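Local structure of UDP-N-acetylmuramate--L-alanine ligase (Thermotoga maritima, 1J6U) at residues K125-A130 with H310-I315; F117-T122 with A130-V135. The protein catalyses the ATP-dependent joining of L-alanine to UDP-N-acetylmuramate, a step in building the peptidoglycan of the bacterial cell wall. All coordinates share one frame; numbering follows the deposited sequence.

Contact 1 (K125-A130 with H310-I315); sequences KTTTTA and HRRFSI
Arg312 reaches from a loop to the first turn of the helix and meets Thr126 and Thr127. Its chain bends at chi2 (-83°), and the guanidinium ends beside Thr126, the two side chains crossing at about a right angle. Thr126 lies over one face of the guanidinium. Thr126 CG2 sits 4.0 Å above the plane, displaced toward the rim, and Thr126 CB is 3.7 Å from Arg312 NH1. Thr126 OG1 is also 3.7 Å from Arg312 NH1, so this is contact without a hydrogen bond; the hydroxyl makes a weak one to Glu169. His310 O lies in the guanidinium plane, at its edge. Lower on the chain, Arg312 CG passes Thr127 OG1 at 3.9 Å, the two side chains running in opposite directions. Within the helix, Thr129 OG1 bonds to Lys125 O at 2.6 Å, on the opposite face of that carbonyl from Thr129 N. With an alanine in place of Arg312 the guanidinium is gone, and Thr126 would probably lose the flat group against it and Thr127 OG1 its contact with CG. Lys125, Thr126 and Thr127 belong to the predicted ATP site, consistent with a P-loop of the Mur ligase family facing the C-terminal domain.

Contact 2 (F117-T122 with A130-V135); sequences FAVTGT and AMVAHV
Phe117 on the strand and Val132 on the helix bring their CA atoms to 7.9 Å, the nearest CA pair of the two segments. Both side chains start toward the opposite segment, as does that of Val119. Val132 is the shared partner and uses a different methyl for each neighbour. Its CG1, anti to the backbone N (chi1 175°), goes to Phe117. Val132 CG1 lies 3.9 Å from Phe117 CD2 and 4.0 Å from Phe117 CB, so it touches both the ring and the root of the side chain. The approach to the ring is oblique. The other methyl, Val132 CG2, meets Val119 CG2 at 4.2 Å. No hydrogen bond links the segments; the contact is wholly apolar and buried. This is the strand–P-loop–helix unit of the Mur ligase middle domain, with strand 116-120 running into the predicted ATP-binding loop and helix 125-138 leaving it. Gly121 stands at the start of that loop. With phi at 145°, a CB there would collide with the carbonyl O of Thr120. Phe117 is also held outside the pair: its ring meets Tyr184 edge-to-face, and the side chain touches Leu288 of helix 276-291. Val132 reaches Ile186 on the neighbouring strand. In the helix itself, His134 N bonds to Ala130 O at 2.7 Å and Val135 N to Met131 O at 2.8 Å.

In the fold
Both contacts use helix 125-138 and share Ala130. Contact 2 takes the later turns and contact 1 the first ones. Both are buried: contact 2 through three buried residues, contact 1 through two buried threonines and a partly exposed arginine. Contact 2 stays within the middle domain and packs the helix on strand 116-120 with aliphatic and aromatic groups. Contact 1 joins that domain to the C-terminal ligase domain. Neither has a hydrogen bond across it. Val119 connects them, since it also packs on Thr128 and Thr129. Five of the seven predicted ATP-binding residues lie here: Gly121 and Thr122 in contact 2, Lys125, Thr126 and Thr127 in contact 1. Lys125 NZ bonds back to Gly121 O.

Contact 1 (K125-A130 with H310-I315)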
ATOM      1  N   LYS A 125       2.456   3.948  -4.664  1.00 29.62           N
ATOM      2  CA  LYS A 125       1.563   4.899  -4.061  1.00 32.74           C
ATOM      3  C   LYS A 125       1.470   4.889  -2.545  1.00 33.97           C
ATOM      4  O   LYS A 125       1.598   5.930  -1.898  1.00 38.60           O
ATOM      5  CB  LYS A 125       0.204   4.691  -4.740  1.00 33.88           C
ATOM      6  CG  LYS A 125      -0.964   5.395  -4.182  1.00 42.89           C
ATOM      7  CD  LYS A 125      -2.172   5.033  -5.023  1.00 51.67           C
ATOM      8  CE  LYS A 125      -2.327   3.529  -5.070  1.00 62.03           C
ATOM      9  NZ  LYS A 125      -3.174   3.059  -6.198  1.00 67.03           N
ATOM     10  N   THR A 126       1.278   3.716  -1.965  1.00 39.09           N
ATOM     11  CA  THR A 126       1.105   3.639  -0.515  1.00 38.16           C
ATOM     12  C   THR A 126       2.383   3.912   0.242  1.00 30.88           C
ATOM     13  O   THR A 126       2.361   4.607   1.268  1.00 40.25           O
ATOM     14  CB  THR A 126       0.487   2.242  -0.082  1.00 32.82           C
ATOM     15  OG1 THR A 126      -0.680   1.988  -0.862  1.00 37.08           O
ATOM     16  CG2 THR A 126       0.062   2.245   1.363  1.00 29.06           C
ATOM     17  N   THR A 127       3.498   3.358  -0.233  1.00 37.42           N
ATOM     18  CA  THR A 127       4.778   3.592   0.435  1.00 39.79           C
ATOM     19  C   THR A 127       5.152   5.081   0.319  1.00 39.44           C
ATOM     20  O   THR A 127       5.586   5.705   1.312  1.00 34.63           O
ATOM     21  CB  THR A 127       5.918   2.719  -0.165  1.00 40.32           C
ATOM     22  OG1 THR A 127       5.788   1.385   0.317  1.00 46.06           O
ATOM     23  CG2 THR A 127       7.302   3.246   0.266  1.00 41.36           C
ATOM     24  N   THR A 128       4.973   5.630  -0.887  1.00 29.93           N
ATOM     25  CA  THR A 128       5.282   7.040  -1.141  1.00 34.61           C
ATOM     26  C   THR A 128       4.452   7.908  -0.216  1.00 33.28           C
ATOM     27  O   THR A 128       4.968   8.833   0.430  1.00 33.95           O
ATOM     28  CB  THR A 128       5.028   7.394  -2.594  1.00 27.66           C
ATOM     29  OG1 THR A 128       5.966   6.669  -3.406  1.00 26.47           O
ATOM     30  CG2 THR A 128       5.204   8.918  -2.824  1.00 28.05           C
ATOM     31  N   THR A 129       3.168   7.584  -0.113  1.00 28.93           N
ATOM     32  CA  THR A 129       2.303   8.317   0.800  1.00 27.11           C
ATOM     33  C   THR A 129       2.779   8.201   2.240  1.00 27.74           C
ATOM     34  O   THR A 129       2.736   9.165   3.000  1.00 32.09           O
ATOM     35  CB  THR A 129       0.878   7.778   0.781  1.00 31.06           C
ATOM     36  OG1 THR A 129       0.387   7.757  -0.559  1.00 29.23           O
ATOM     37  CG2 THR A 129      -0.007   8.642   1.635  1.00 17.23           C
ATOM     38  N   ALA A 130       3.231   7.012   2.619  1.00 29.53           N
ATOM     39  CA  ALA A 130       3.669   6.794   3.991  1.00 32.02           C
ATOM     40  C   ALA A 130       4.934   7.624   4.232  1.00 30.26           C
ATOM     41  O   ALA A 130       5.126   8.223   5.318  1.00 29.34           O
ATOM     42  CB  ALA A 130       3.899   5.275   4.248  1.00 17.76           C
ATOM     43  N   HIS A 310       3.352  -2.098   6.309  1.00 29.59           N
ATOM     44  CA  HIS A 310       3.132  -3.559   6.385  1.00 37.23           C
ATOM     45  C   HIS A 310       2.761  -4.153   5.044  1.00 26.13           C
ATOM     46  O   HIS A 310       2.003  -3.571   4.253  1.00 33.49           O
ATOM     47  CB  HIS A 310       2.100  -3.922   7.462  1.00 44.62           C
ATOM     48  CG  HIS A 310       2.576  -3.588   8.853  1.00 80.06           C
ATOM     49  ND1 HIS A 310       1.856  -3.880   9.995  1.00 80.07           N
ATOM     50  CD2 HIS A 310       3.711  -2.971   9.275  1.00 84.97           C
ATOM     51  CE1 HIS A 310       2.523  -3.455  11.055  1.00 73.49           C
ATOM     52  NE2 HIS A 310       3.652  -2.900  10.646  1.00 82.42           N
ATOM     53  N   ARG A 311       3.404  -5.274   4.766  1.00 28.05           N
ATOM     54  CA  ARG A 311       3.258  -6.056   3.554  1.00 24.46           C
ATOM     55  C   ARG A 311       4.021  -5.496   2.387  1.00 37.07           C
ATOM     56  O   ARG A 311       3.852  -5.960   1.246  1.00 34.91           O
ATOM     57  CB  ARG A 311       1.797  -6.259   3.155  1.00 31.58           C
ATOM     58  CG  ARG A 311       0.949  -6.995   4.207  1.00 40.05           C
ATOM     59  CD  ARG A 311       0.319  -8.183   3.529  1.00 49.73           C
ATOM     60  NE  ARG A 311      -1.098  -8.234   3.791  1.00 43.72           N
ATOM     61  CZ  ARG A 311      -1.950  -8.999   3.126  1.00 38.38           C
ATOM     62  NH1 ARG A 311      -1.550  -9.812   2.140  1.00 27.56           N
ATOM     63  NH2 ARG A 311      -3.230  -8.917   3.437  1.00 61.88           N
ATOM     64  N   ARG A 312       4.829  -4.476   2.622  1.00 31.63           N
ATOM     65  CA  ARG A 312       5.687  -4.013   1.507  1.00 44.86           C
ATOM     66  C   ARG A 312       7.061  -4.402   2.064  1.00 34.71           C
ATOM     67  O   ARG A 312       7.684  -3.646   2.799  1.00 39.88           O
ATOM     68  CB  ARG A 312       5.578  -2.506   1.264  1.00 32.99           C
ATOM     69  CG  ARG A 312       4.227  -1.951   1.552  1.00 52.73           C
ATOM     70  CD  ARG A 312       3.254  -2.121   0.408  1.00 41.24           C
ATOM     71  NE  ARG A 312       1.919  -2.133   0.990  1.00 55.04           N
ATOM     72  CZ  ARG A 312       0.820  -1.764   0.356  1.00 47.32           C
ATOM     73  NH1 ARG A 312       0.887  -1.352  -0.903  1.00 59.02           N
ATOM     74  NH2 ARG A 312      -0.338  -1.795   0.994  1.00 66.72           N
ATOM     75  N   PHE A 313       7.460  -5.636   1.755  1.00 41.67           N
ATOM     76  CA  PHE A 313       8.674  -6.255   2.245  1.00 25.98           C
ATOM     77  C   PHE A 313       8.850  -5.952   3.737  1.00 32.49           C
ATOM     78  O   PHE A 313       9.929  -5.501   4.148  1.00 33.82           O
ATOM     79  CB  PHE A 313       9.899  -5.759   1.475  1.00 36.64           C
ATOM     80  CG  PHE A 313      11.105  -6.708   1.544  1.00 38.78           C
ATOM     81  CD1 PHE A 313      11.353  -7.632   0.522  1.00 43.39           C
ATOM     82  CD2 PHE A 313      12.007  -6.655   2.611  1.00 40.11           C
ATOM     83  CE1 PHE A 313      12.481  -8.483   0.566  1.00 40.15           C
ATOM     84  CE2 PHE A 313      13.134  -7.503   2.651  1.00 31.43           C
ATOM     85  CZ  PHE A 313      13.360  -8.410   1.624  1.00 34.93           C
ATOM     86  N   SER A 314       7.804  -6.180   4.546  1.00 25.75           N
ATOM     87  CA  SER A 314       7.911  -5.941   5.988  1.00 29.29           C
ATOM     88  C   SER A 314       8.413  -7.174   6.753  1.00 38.75           C
ATOM     89  O   SER A 314       8.019  -8.314   6.464  1.00 39.11           O
ATOM     90  CB  SER A 314       6.576  -5.468   6.578  1.00 19.32           C
ATOM     91  OG  SER A 314       5.502  -6.203   6.094  1.00 33.17           O
ATOM     92  N   ILE A 315       9.306  -6.941   7.712  1.00 36.27           N
ATOM     93  CA  ILE A 315       9.867  -8.032   8.484  1.00 29.69           C
ATOM     94  C   ILE A 315       8.883  -8.269   9.587  1.00 35.81           C
ATOM     95  O   ILE A 315       8.705  -7.428  10.464  1.00 40.79           O
ATOM     96  CB  ILE A 315      11.204  -7.689   9.153  1.00 34.06           C
ATOM     97  CG1 ILE A 315      12.263  -7.310   8.105  1.00 31.00           C
ATOM     98  CG2 ILE A 315      11.656  -8.861  10.024  1.00 17.16           C
ATOM     99  CD1 ILE A 315      12.912  -8.422   7.449  1.00 46.00           C
TER

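Contact 2 (F117-T122 with A130-V135)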
ATOM      1  N   PHE A 117      -1.577  17.018   0.518  1.00 40.81           N
ATOM      2  CA  PHE A 117      -0.521  16.268  -0.117  1.00 40.38           C
ATOM      3  C   PHE A 117      -1.184  14.966  -0.600  1.00 40.95           C
ATOM      4  O   PHE A 117      -1.583  14.118   0.195  1.00 35.12           O
ATOM      5  CB  PHE A 117       0.600  15.921   0.867  1.00 41.00           C
ATOM      6  CG  PHE A 117       1.414  17.107   1.328  1.00 48.12           C
ATOM      7  CD1 PHE A 117       0.900  18.007   2.265  1.00 52.25           C
ATOM      8  CD2 PHE A 117       2.727  17.273   0.903  1.00 48.00           C
ATOM      9  CE1 PHE A 117       1.677  19.033   2.770  1.00 40.32           C
ATOM     10  CE2 PHE A 117       3.508  18.301   1.412  1.00 34.76           C
ATOM     11  CZ  PHE A 117       2.977  19.174   2.346  1.00 40.12           C
ATOM     12  N   ALA A 118      -1.316  14.827  -1.910  1.00 37.00           N
ATOM     13  CA  ALA A 118      -1.892  13.636  -2.501  1.00 29.64           C
ATOM     14  C   ALA A 118      -0.851  12.815  -3.269  1.00 36.05           C
ATOM     15  O   ALA A 118       0.087  13.338  -3.917  1.00 32.82           O
ATOM     16  CB  ALA A 118      -3.034  14.019  -3.430  1.00 29.65           C
ATOM     17  N   VAL A 119      -1.009  11.506  -3.183  1.00 38.51           N
ATOM     18  CA  VAL A 119      -0.126  10.626  -3.911  1.00 33.84           C
ATOM     19  C   VAL A 119      -1.012   9.675  -4.674  1.00 34.79           C
ATOM     20  O   VAL A 119      -1.972   9.148  -4.128  1.00 35.50           O
ATOM     21  CB  VAL A 119       0.765   9.835  -2.963  1.00 31.05           C
ATOM     22  CG1 VAL A 119       1.626   8.839  -3.759  1.00 26.17           C
ATOM     23  CG2 VAL A 119       1.625  10.803  -2.152  1.00 28.75           C
ATOM     24  N   THR A 120      -0.713   9.464  -5.940  1.00 31.04           N
ATOM     25  CA  THR A 120      -1.504   8.530  -6.719  1.00 41.15           C
ATOM     26  C   THR A 120      -0.533   7.828  -7.645  1.00 40.90           C
ATOM     27  O   THR A 120       0.630   8.205  -7.727  1.00 35.51           O
ATOM     28  CB  THR A 120      -2.599   9.222  -7.579  1.00 50.22           C
ATOM     29  OG1 THR A 120      -3.500   8.229  -8.093  1.00 49.64           O
ATOM     30  CG2 THR A 120      -1.970   9.931  -8.761  1.00 47.92           C
ATOM     31  N   GLY A 121      -1.015   6.807  -8.343  1.00 46.25           N
ATOM     32  CA  GLY A 121      -0.146   6.076  -9.248  1.00 49.07           C
ATOM     33  C   GLY A 121      -0.496   4.597  -9.281  1.00 48.09           C
ATOM     34  O   GLY A 121      -1.287   4.113  -8.493  1.00 49.00           O
ATOM     35  N   THR A 122       0.098   3.876 -10.210  1.00 38.54           N
ATOM     36  CA  THR A 122      -0.183   2.482 -10.316  1.00 47.52           C
ATOM     37  C   THR A 122       0.563   1.742  -9.247  1.00 48.47           C
ATOM     38  O   THR A 122      -0.023   0.969  -8.517  1.00 52.51           O
ATOM     39  CB  THR A 122       0.253   1.935 -11.646  1.00 47.92           C
ATOM     40  OG1 THR A 122      -0.528   2.529 -12.688  1.00 43.35           O
ATOM     41  CG2 THR A 122       0.093   0.433 -11.643  1.00 39.86           C
ATOM     42  N   ALA A 130       3.231   7.012   2.619  1.00 29.53           N
ATOM     43  CA  ALA A 130       3.669   6.794   3.991  1.00 32.02           C
ATOM     44  C   ALA A 130       4.934   7.624   4.232  1.00 30.26           C
ATOM     45  O   ALA A 130       5.126   8.223   5.318  1.00 29.34           O
ATOM     46  CB  ALA A 130       3.899   5.275   4.248  1.00 17.76           C
HETATM   47  N   MSE A 131       5.785   7.679   3.210  1.00 31.89           N
HETATM   48  CA  MSE A 131       7.005   8.475   3.298  1.00 27.21           C
HETATM   49  C   MSE A 131       6.656   9.968   3.513  1.00 34.16           C
HETATM   50  O   MSE A 131       7.196  10.594   4.424  1.00 33.60           O
HETATM   51  CB  MSE A 131       7.840   8.287   2.049  1.00 28.93           C
HETATM   52  CG  MSE A 131       8.542   7.005   2.013  1.00 25.91           C
HETATM   53 SE   MSE A 131       9.476   6.785   0.367  1.00 40.70          SE
HETATM   54  CE  MSE A 131      10.735   5.425   0.935  1.00 26.84           C
ATOM     55  N   VAL A 132       5.744  10.508   2.691  1.00 31.08           N
ATOM     56  CA  VAL A 132       5.312  11.887   2.792  1.00 31.07           C
ATOM     57  C   VAL A 132       4.795  12.143   4.191  1.00 40.81           C
ATOM     58  O   VAL A 132       5.228  13.092   4.850  1.00 41.32           O
ATOM     59  CB  VAL A 132       4.192  12.212   1.762  1.00 36.53           C
ATOM     60  CG1 VAL A 132       3.653  13.661   1.965  1.00 22.39           C
ATOM     61  CG2 VAL A 132       4.742  12.077   0.375  1.00 25.61           C
ATOM     62  N   ALA A 133       3.871  11.297   4.635  1.00 33.75           N
ATOM     63  CA  ALA A 133       3.319  11.420   5.969  1.00 41.71           C
ATOM     64  C   ALA A 133       4.427  11.352   7.023  1.00 38.64           C
ATOM     65  O   ALA A 133       4.442  12.127   7.984  1.00 32.07           O
ATOM     66  CB  ALA A 133       2.293  10.284   6.235  1.00 42.17           C
ATOM     67  N   HIS A 134       5.318  10.379   6.877  1.00 32.95           N
ATOM     68  CA  HIS A 134       6.417  10.225   7.825  1.00 32.99           C
ATOM     69  C   HIS A 134       7.302  11.503   7.894  1.00 34.31           C
ATOM     70  O   HIS A 134       7.653  11.943   8.982  1.00 36.43           O
ATOM     71  CB  HIS A 134       7.224   8.988   7.433  1.00 30.68           C
ATOM     72  CG  HIS A 134       8.489   8.807   8.208  1.00 39.76           C
ATOM     73  ND1 HIS A 134       8.509   8.329   9.499  1.00 37.84           N
ATOM     74  CD2 HIS A 134       9.786   8.964   7.844  1.00 34.75           C
ATOM     75  CE1 HIS A 134       9.761   8.187   9.895  1.00 26.68           C
ATOM     76  NE2 HIS A 134      10.554   8.565   8.909  1.00 45.60           N
ATOM     77  N   VAL A 135       7.672  12.069   6.742  1.00 33.40           N
ATOM     78  CA  VAL A 135       8.449  13.319   6.677  1.00 32.25           C
ATOM     79  C   VAL A 135       7.679  14.444   7.415  1.00 34.18           C
ATOM     80  O   VAL A 135       8.181  15.070   8.350  1.00 36.30           O
ATOM     81  CB  VAL A 135       8.663  13.779   5.216  1.00 30.29           C
ATOM     82  CG1 VAL A 135       9.272  15.176   5.189  1.00 32.30           C
ATOM     83  CG2 VAL A 135       9.585  12.807   4.475  1.00 19.34           C
TER